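Local coordinates for protein DegQ (Legionella fallonii, PDB 3PV2) that probably degrades or chaperones misfolded proteins as an HtrA-family, trypsin-fold protease with PDZ domains that assembles into closed 12-subunit particles, at residues T125-V129 with M241-A246; A274-P278 with E338-K342; L367-A371 with S394-A398; P381-V385 with L440-S445. All blocks are in the same frame, centred on the assembly; numbering follows the deposited sequence.

The four contacts sample three successive folded units. Contact 1 lies in the trypsin-like protease, where helix 239-252 packs on strand 127-131 of the first barrel. Contact 2 belongs to the first PDZ domain, about 35 Å away between centres. Contacts 3 and 4 belong to the second PDZ domain, at strand ends and turns of one sheet. Contact 1 closes before contact 2 opens, and contact 2 before contact 3, whereas contacts 3 and 4 alternate along the chain. Their centres lie about 23 Å apart, with strands 370-378 and 384-393 adjacent. Contact 1 is internal to its chain; the others also touch other subunits, consistent with PDZ domains taking part in contacts between subunits of the 12-mer.

Contact 1. Residues T125-V129 with M241-A246; sequences TDLAV and MVKDVA
Leu127 and the Met241-Ala246 helix turns meet in the trypsin fold, where helix 239-252 packs on strand 127-131 of the first six-stranded barrel. The short segment axes come within 9.1 Å and cross at -50°. From Leu127 CB, a chi1 of -63° sets CG beside the backbone N and opposite the carbonyl carbon, and the two methyls then divide the work. CD1 settles among three helix residues: it is 3.9 Å from Val242 CG2, equally far from Val245 CB, and more loosely placed against Met241 CE. On the helix CD2 meets Val242, 4.0 Å from its CG2. Two residues along the strand, Val129 CG2 lies 4.2 Å from Ala246 CB. No hydrogen bond crosses, and every touching residue is buried, so the join is apolar.

Between Thr125 and Leu127, Asp126 points away from the helix and binds His96 through OD2, consistent with the His-Asp pair of a trypsin-like catalytic triad; Asp126 and Leu127 together form a G1 beta bulge opposite Asp122. At the loop end Thr125 gives its hydroxyl to a hydrogen bond with Asp122, while its methyl faces the bent Met241 chain: Met241 CE sits tightly at 3.3 Å from Thr125 CG2.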
# COMPACT_ATOMS: atom_id res chain seq x y z
N THR B 125 26.15 20.72 -30.98
CA THR B 125 25.85 22.14 -30.79
C THR B 125 24.35 22.45 -30.80
O THR B 125 23.96 23.62 -30.66
CB THR B 125 26.50 22.97 -31.88
OG1 THR B 125 26.11 22.44 -33.14
CG2 THR B 125 27.99 22.90 -31.82
N ASP B 126 23.53 21.41 -30.98
CA ASP B 126 22.08 21.52 -31.12
C ASP B 126 21.66 22.52 -32.17
O ASP B 126 20.76 23.33 -31.91
CB ASP B 126 21.41 21.88 -29.76
CG ASP B 126 19.90 21.59 -29.77
OD1 ASP B 126 19.43 20.84 -30.66
OD2 ASP B 126 19.19 22.14 -28.93
N LEU B 127 22.25 22.42 -33.37
CA LEU B 127 21.86 23.20 -34.53
C LEU B 127 21.46 22.32 -35.70
O LEU B 127 21.91 21.18 -35.82
CB LEU B 127 23.00 24.10 -34.99
CG LEU B 127 23.37 25.13 -33.93
CD1 LEU B 127 24.74 25.74 -34.36
CD2 LEU B 127 22.20 26.16 -33.80
N ALA B 128 20.59 22.86 -36.56
CA ALA B 128 20.21 22.18 -37.78
C ALA B 128 19.93 23.22 -38.81
O ALA B 128 19.52 24.31 -38.49
CB ALA B 128 19.01 21.35 -37.57
N VAL B 129 20.23 22.89 -40.06
CA VAL B 129 20.03 23.74 -41.19
C VAL B 129 18.96 23.10 -42.07
O VAL B 129 18.99 21.86 -42.33
CB VAL B 129 21.31 23.86 -41.98
CG1 VAL B 129 21.17 24.84 -43.12
CG2 VAL B 129 22.50 24.20 -41.06
N MET B 241 29.45 31.07 -33.64
CA MET B 241 29.51 29.64 -33.76
C MET B 241 28.43 29.12 -34.70
O MET B 241 28.71 28.20 -35.50
CB MET B 241 29.30 29.02 -32.42
CG MET B 241 29.57 27.57 -32.39
SD MET B 241 29.20 26.97 -30.74
CE MET B 241 27.68 26.09 -31.09
N VAL B 242 27.23 29.68 -34.61
CA VAL B 242 26.17 29.26 -35.52
C VAL B 242 26.58 29.42 -37.00
O VAL B 242 26.42 28.49 -37.74
CB VAL B 242 24.83 29.98 -35.26
CG1 VAL B 242 23.82 29.62 -36.34
CG2 VAL B 242 24.35 29.59 -33.89
N LYS B 243 27.09 30.57 -37.39
CA LYS B 243 27.57 30.84 -38.76
C LYS B 243 28.53 29.75 -39.27
O LYS B 243 28.45 29.30 -40.43
CB LYS B 243 28.36 32.16 -38.83
CG LYS B 243 27.56 33.47 -38.69
CD LYS B 243 28.38 34.79 -39.04
CE LYS B 243 29.92 34.71 -38.75
NZ LYS B 243 30.66 36.01 -39.00
N ASP B 244 29.44 29.33 -38.41
CA ASP B 244 30.45 28.41 -38.86
C ASP B 244 29.93 26.96 -38.89
O ASP B 244 30.27 26.20 -39.83
CB ASP B 244 31.74 28.66 -38.09
CG ASP B 244 32.22 30.14 -38.25
OD1 ASP B 244 31.36 31.07 -38.31
OD2 ASP B 244 33.45 30.40 -38.32
N VAL B 245 29.08 26.59 -37.94
CA VAL B 245 28.44 25.30 -38.04
C VAL B 245 27.54 25.24 -39.31
O VAL B 245 27.53 24.25 -40.02
CB VAL B 245 27.62 24.94 -36.83
CG1 VAL B 245 26.70 23.82 -37.16
CG2 VAL B 245 28.53 24.54 -35.68
N ALA B 246 26.80 26.31 -39.59
CA ALA B 246 25.90 26.30 -40.75
C ALA B 246 26.67 26.15 -42.05
O ALA B 246 26.21 25.48 -42.93
CB ALA B 246 25.02 27.56 -40.86

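Contact 2. Residues A274-P278 with E338-K342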
# COMPACT_ATOMS: atom_id res chain seq x y z
N ALA B 274 51.05 34.72 -12.21
CA ALA B 274 51.99 33.76 -11.66
C ALA B 274 52.85 33.18 -12.79
O ALA B 274 53.87 32.61 -12.57
CB ALA B 274 51.23 32.65 -10.96
N MET B 275 52.41 33.21 -14.03
CA MET B 275 53.25 32.75 -15.12
C MET B 275 54.10 33.82 -15.80
O MET B 275 54.70 33.53 -16.83
CB MET B 275 52.37 32.05 -16.15
CG MET B 275 52.03 30.61 -15.67
SD MET B 275 50.59 30.05 -16.49
CE MET B 275 50.50 28.34 -15.78
N GLY B 276 54.14 35.05 -15.28
CA GLY B 276 55.05 36.05 -15.80
C GLY B 276 54.45 37.04 -16.79
O GLY B 276 55.19 37.70 -17.51
N TYR B 277 53.13 37.14 -16.82
CA TYR B 277 52.41 37.99 -17.76
C TYR B 277 51.64 39.04 -16.99
O TYR B 277 51.38 38.87 -15.81
CB TYR B 277 51.46 37.14 -18.60
CG TYR B 277 52.19 36.11 -19.45
CD1 TYR B 277 52.44 34.84 -18.99
CD2 TYR B 277 52.65 36.45 -20.69
CE1 TYR B 277 53.12 33.92 -19.79
CE2 TYR B 277 53.33 35.56 -21.47
CZ TYR B 277 53.55 34.30 -21.01
OH TYR B 277 54.23 33.44 -21.79
N PRO B 278 51.28 40.15 -17.65
CA PRO B 278 50.52 41.21 -16.93
C PRO B 278 49.14 40.67 -16.55
O PRO B 278 48.65 39.74 -17.21
CB PRO B 278 50.31 42.30 -17.99
CG PRO B 278 51.39 42.06 -19.05
CD PRO B 278 51.66 40.55 -19.02
N GLU B 338 52.52 32.20 -26.61
CA GLU B 338 53.54 32.87 -25.85
C GLU B 338 54.13 31.78 -24.99
O GLU B 338 53.42 31.10 -24.29
CB GLU B 338 52.96 33.94 -24.92
CG GLU B 338 52.53 35.21 -25.59
CD GLU B 338 53.66 36.13 -25.91
OE1 GLU B 338 54.63 36.28 -25.14
OE2 GLU B 338 53.59 36.73 -26.97
N ARG B 339 55.44 31.65 -25.00
CA ARG B 339 56.08 30.74 -24.12
C ARG B 339 57.16 31.42 -23.36
O ARG B 339 58.17 31.72 -23.92
CB ARG B 339 56.67 29.56 -24.93
CG ARG B 339 57.56 28.60 -24.10
CD ARG B 339 58.10 27.38 -24.98
NE ARG B 339 57.00 26.72 -25.70
CZ ARG B 339 57.12 25.91 -26.74
NH1 ARG B 339 58.31 25.60 -27.23
NH2 ARG B 339 56.03 25.41 -27.31
N ASP B 340 56.99 31.49 -22.03
CA ASP B 340 57.86 32.31 -21.14
C ASP B 340 58.11 33.70 -21.78
O ASP B 340 59.23 34.10 -21.92
CB ASP B 340 59.22 31.62 -20.87
CG ASP B 340 59.07 30.18 -20.31
OD1 ASP B 340 59.97 29.34 -20.59
OD2 ASP B 340 58.04 29.90 -19.64
N ASN B 341 57.05 34.34 -22.24
CA ASN B 341 57.09 35.69 -22.85
C ASN B 341 57.66 35.82 -24.25
O ASN B 341 57.74 36.93 -24.78
CB ASN B 341 57.76 36.68 -21.89
CG ASN B 341 56.80 37.11 -20.86
OD1 ASN B 341 56.78 36.59 -19.77
ND2 ASN B 341 55.92 38.03 -21.23
N LYS B 342 57.98 34.69 -24.87
CA LYS B 342 58.49 34.73 -26.22
C LYS B 342 57.47 34.14 -27.17
O LYS B 342 56.95 33.05 -26.94
CB LYS B 342 59.82 34.02 -26.31
CG LYS B 342 60.93 34.81 -25.61
CD LYS B 342 62.23 34.00 -25.56
CE LYS B 342 62.96 34.19 -24.24
NZ LYS B 342 62.20 33.50 -23.13
O HOH W 1 54.24 30.83 -20.86
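Tyr277 reaches from the loop after helix 269-274 to the tip of a hairpin, where Glu338 and Asn341 meet its ring and the turn backbone meets its hydroxyl. Glu338 comes first, at the end of strand 332-339. Its CB lies 3.4 Å from Tyr277 OH, and because the chain is bent at chi2 (-79°) the carboxylate returns to the edge of the phenol, with OE1 in the ring plane and the two planes perpendicular. Arg339 opens the turn and sends its side chain the other way, to a salt bridge with Asp304. Its backbone closes the hairpin in both directions with Lys342: Arg339 N to Lys342 O is 2.8 Å, and Lys342 N to Arg339 O is 3.1 Å. Asp340 presents its N-H to a water, which stands 3.1 Å from Asp340 N and 2.8 Å from Tyr277 OH, in the plane of the ring. Asn341 supplies the direct bond: its backbone N donates to Tyr277 OH over 3.0 Å, nearly straight at 165°. The Asn341 amide lies over one ring face, offset toward the rim and only 27° from parallel. Lys342 completes the turn, with a weak bond from its ammonium group to the carbonyl of Asp340.

The phenol oxygen is thus gripped by the turn backbone and a water, while Phe281 stacks on the ring. Tyr277 is placed by Gly276, the C-prime residue of a Schellman motif ending helix 269-274. A type I' hairpin, joining strands 332-339 and 342-349, is therefore pinned to a helix C-terminus within the first PDZ domain.

Contact 3. Residues L367-A371 with S394-A398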
# COMPACT_ATOMS: atom_id res chain seq x y z
N LEU B 367 50.30 -3.45 -25.55
CA LEU B 367 50.13 -2.75 -24.24
C LEU B 367 49.27 -1.51 -24.39
O LEU B 367 49.03 -0.80 -23.38
CB LEU B 367 51.51 -2.32 -23.73
CG LEU B 367 52.49 -3.53 -23.51
CD1 LEU B 367 53.78 -3.02 -22.83
CD2 LEU B 367 51.83 -4.71 -22.69
N TYR B 368 48.85 -1.20 -25.63
CA TYR B 368 47.91 -0.09 -25.86
C TYR B 368 46.72 -0.11 -24.87
O TYR B 368 46.05 -1.11 -24.72
CB TYR B 368 47.38 -0.08 -27.32
CG TYR B 368 46.22 0.88 -27.48
CD1 TYR B 368 46.45 2.24 -27.70
CD2 TYR B 368 44.90 0.43 -27.34
CE1 TYR B 368 45.39 3.16 -27.80
CE2 TYR B 368 43.82 1.34 -27.39
CZ TYR B 368 44.08 2.71 -27.64
OH TYR B 368 42.99 3.59 -27.72
N GLY B 369 46.45 1.03 -24.22
CA GLY B 369 45.26 1.18 -23.38
C GLY B 369 45.43 0.64 -21.99
O GLY B 369 44.46 0.64 -21.22
N LEU B 370 46.62 0.15 -21.63
CA LEU B 370 46.82 -0.39 -20.29
C LEU B 370 47.57 0.63 -19.41
O LEU B 370 48.60 1.19 -19.85
CB LEU B 370 47.62 -1.69 -20.34
CG LEU B 370 46.99 -2.83 -21.24
CD1 LEU B 370 47.96 -4.03 -21.19
CD2 LEU B 370 45.51 -3.21 -20.83
N ALA B 371 47.05 0.84 -18.19
CA ALA B 371 47.70 1.64 -17.19
C ALA B 371 48.46 0.64 -16.33
O ALA B 371 47.91 -0.36 -15.86
CB ALA B 371 46.63 2.44 -16.34
N SER B 394 41.62 -0.20 -21.04
CA SER B 394 40.45 0.23 -21.74
C SER B 394 39.79 -0.97 -22.39
O SER B 394 40.42 -1.93 -22.80
CB SER B 394 40.76 1.30 -22.79
OG SER B 394 41.67 0.82 -23.71
N GLU B 395 38.49 -0.92 -22.47
CA GLU B 395 37.77 -2.01 -23.07
C GLU B 395 38.00 -2.13 -24.58
O GLU B 395 37.73 -3.18 -25.13
CB GLU B 395 36.30 -1.87 -22.68
CG GLU B 395 36.25 -1.77 -21.16
CD GLU B 395 34.90 -1.62 -20.59
OE1 GLU B 395 34.79 -0.85 -19.59
OE2 GLU B 395 33.97 -2.28 -21.12
N ASN B 396 38.52 -1.10 -25.24
CA ASN B 396 38.94 -1.26 -26.62
C ASN B 396 40.39 -1.84 -26.78
O ASN B 396 40.96 -1.86 -27.84
CB ASN B 396 38.75 0.06 -27.43
CG ASN B 396 39.72 1.17 -27.00
OD1 ASN B 396 40.19 1.20 -25.85
ND2 ASN B 396 40.06 2.06 -27.94
N SER B 397 41.03 -2.33 -25.74
CA SER B 397 42.43 -2.74 -25.94
C SER B 397 42.58 -4.19 -26.34
O SER B 397 41.70 -5.01 -26.05
CB SER B 397 43.19 -2.42 -24.67
OG SER B 397 42.65 -3.15 -23.55
N ALA B 398 43.70 -4.54 -26.96
CA ALA B 398 44.02 -5.90 -27.20
C ALA B 398 44.17 -6.68 -25.92
O ALA B 398 43.80 -7.86 -25.85
CB ALA B 398 45.25 -5.98 -28.06
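The Tyr368 ring and the Asn396 amide meet at the ring's edge, not over its face: the planes stand 71° apart and the two side chains cross at about a right angle. Asn396 ND2 lies in the ring plane and makes a weak hydrogen bond to Tyr368 OH (3.3 Å), whose stronger partner is Glu357. Ser397 CA also sits near the plane at the rim. Tyr368 arrives there because CG is anti to the backbone N (chi1 168°), which swings the ring out so that its hydroxyl end comes up to the Asn396 amide.

Ser394 OG donates to Asn396 OD1 at 2.6 Å, approaching almost in line with the C=O bond, so the amide is held mainly through OD1, with the weak ND2 bond adding to its orientation. The same hydroxyl is 3.6 Å from Gly369 CA, a close approach possible over a residue without a side chain. Backbone to backbone, Ser394 N bonds Gly369 O across 3.0 Å, the donor lying 29° out of the carbonyl plane. Ser397 OG donates to Ser394 O at 2.7 Å, in the carbonyl plane, and caps the backbone N of Trp400; Ser394 O also accepts from Ser397 N.

Two turns are thereby clasped: the type II turn Leu367-Leu370, whose place just before the first strand of the sheet is consistent with the carboxylate-binding loop of PDZ domains, and the type I turn Ser394-Ser397. The first enters strand 370-378, with Leu367 against helix 421-428 and Tyr368 against helix 353-362; the second links strand 384-393 to helix 398-402, whose N-cap is Ser397.

Contact 4. Residues P381-V385 with L440-S445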
# COMPACT_ATOMS: atom_id res chain seq x y z
N PRO B 381 48.56 -16.88 -1.43
CA PRO B 381 49.53 -17.95 -1.17
C PRO B 381 50.66 -17.98 -2.20
O PRO B 381 51.34 -18.99 -2.30
CB PRO B 381 48.67 -19.22 -1.32
CG PRO B 381 47.44 -18.78 -2.16
CD PRO B 381 47.61 -17.32 -2.47
N HIS B 382 50.86 -16.89 -2.94
CA HIS B 382 51.85 -16.91 -4.02
C HIS B 382 53.29 -16.62 -3.56
O HIS B 382 54.20 -16.67 -4.37
CB HIS B 382 51.54 -15.87 -5.07
CG HIS B 382 50.15 -15.92 -5.62
ND1 HIS B 382 49.74 -16.88 -6.52
CD2 HIS B 382 49.10 -15.07 -5.46
CE1 HIS B 382 48.48 -16.64 -6.85
NE2 HIS B 382 48.08 -15.54 -6.24
N GLY B 383 53.50 -16.25 -2.31
CA GLY B 383 54.83 -15.79 -1.87
C GLY B 383 55.12 -14.37 -2.32
O GLY B 383 54.21 -13.61 -2.48
N ASN B 384 56.38 -14.04 -2.53
CA ASN B 384 56.74 -12.74 -2.99
C ASN B 384 56.43 -12.52 -4.53
O ASN B 384 57.03 -13.17 -5.39
CB ASN B 384 58.17 -12.42 -2.69
CG ASN B 384 58.41 -10.90 -2.82
OD1 ASN B 384 57.47 -10.12 -2.55
ND2 ASN B 384 59.57 -10.48 -3.31
N VAL B 385 55.45 -11.69 -4.84
CA VAL B 385 55.00 -11.41 -6.21
C VAL B 385 55.71 -10.15 -6.72
O VAL B 385 55.53 -9.08 -6.13
CB VAL B 385 53.48 -11.27 -6.26
CG1 VAL B 385 53.03 -10.86 -7.64
CG2 VAL B 385 52.84 -12.62 -5.93
N LEU B 440 48.55 -12.99 -12.57
CA LEU B 440 48.08 -13.47 -11.29
C LEU B 440 46.82 -12.67 -11.03
O LEU B 440 46.81 -11.44 -11.19
CB LEU B 440 49.12 -13.16 -10.21
CG LEU B 440 49.94 -14.27 -9.54
CD1 LEU B 440 50.55 -15.32 -10.51
CD2 LEU B 440 50.96 -13.73 -8.57
N ARG B 441 45.77 -13.35 -10.58
CA ARG B 441 44.53 -12.70 -10.30
C ARG B 441 44.01 -13.30 -8.98
O ARG B 441 43.62 -14.48 -8.94
CB ARG B 441 43.52 -12.96 -11.44
CG ARG B 441 42.07 -12.50 -11.06
CD ARG B 441 41.09 -12.37 -12.28
NE ARG B 441 41.77 -11.89 -13.50
CZ ARG B 441 41.30 -12.03 -14.73
NH1 ARG B 441 40.16 -12.69 -14.92
NH2 ARG B 441 42.00 -11.55 -15.77
N GLY B 442 44.06 -12.51 -7.95
CA GLY B 442 43.82 -13.01 -6.57
C GLY B 442 44.61 -14.27 -6.25
O GLY B 442 45.80 -14.22 -6.23
N PRO B 443 43.95 -15.38 -6.00
CA PRO B 443 44.72 -16.54 -5.56
C PRO B 443 45.13 -17.41 -6.71
O PRO B 443 45.89 -18.37 -6.49
CB PRO B 443 43.73 -17.31 -4.66
CG PRO B 443 42.38 -17.00 -5.24
CD PRO B 443 42.50 -15.66 -6.02
N GLY B 444 44.67 -17.09 -7.93
CA GLY B 444 44.99 -17.95 -9.08
C GLY B 444 45.83 -17.23 -10.15
O GLY B 444 46.34 -16.17 -9.94
N SER B 445 45.97 -17.85 -11.29
CA SER B 445 46.85 -17.35 -12.33
C SER B 445 46.31 -17.87 -13.61
O SER B 445 45.64 -18.89 -13.62
CB SER B 445 48.26 -17.87 -12.10
OG SER B 445 48.95 -17.15 -11.08
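His382 is aimed at the hairpin tip by two torsions: chi1 of -53° sets CG beside the backbone N, and chi2 of -76° turns the ring so that NE2 points at Gly442. There NE2 donates to Gly442 O, a short bond of 2.6 Å that lies in the planes of both the imidazole and the carbonyl and is close to straight (168°). That in-plane fit, with both faces packed, restrains the ring's rotation. Pro381 CD lies over one face, offset toward the rim; Leu440 CD2 lies over the centre of the other, a CH-pi contact 3.8 Å from the ring centroid.

Strands 435-441 and 444-450 form the last hairpin of the second PDZ sheet, closed by a type II' turn from Arg441 to Gly444. Gly442 and Pro443 occupy its corners, and Arg441 N binds Gly444 O at 2.9 Å. His382 belongs to the loop leading into strand 384-393, so its bond ties that loop to the tip of the hairpin. Pro381, which follows a cis peptide, adds a light touch, its CD 4.5 Å from Pro443 CB.

Deeper in, Val385 and Leu440 meet tip to tip, and both also touch Ile411. Val385 CG2 lies 3.4 Å from Leu440 CD2, though the Leu440 methyls are less sure because CD1 is modelled too close to Ser445 OG. At the subunit interface, His382 packs on Gln288 of another subunit.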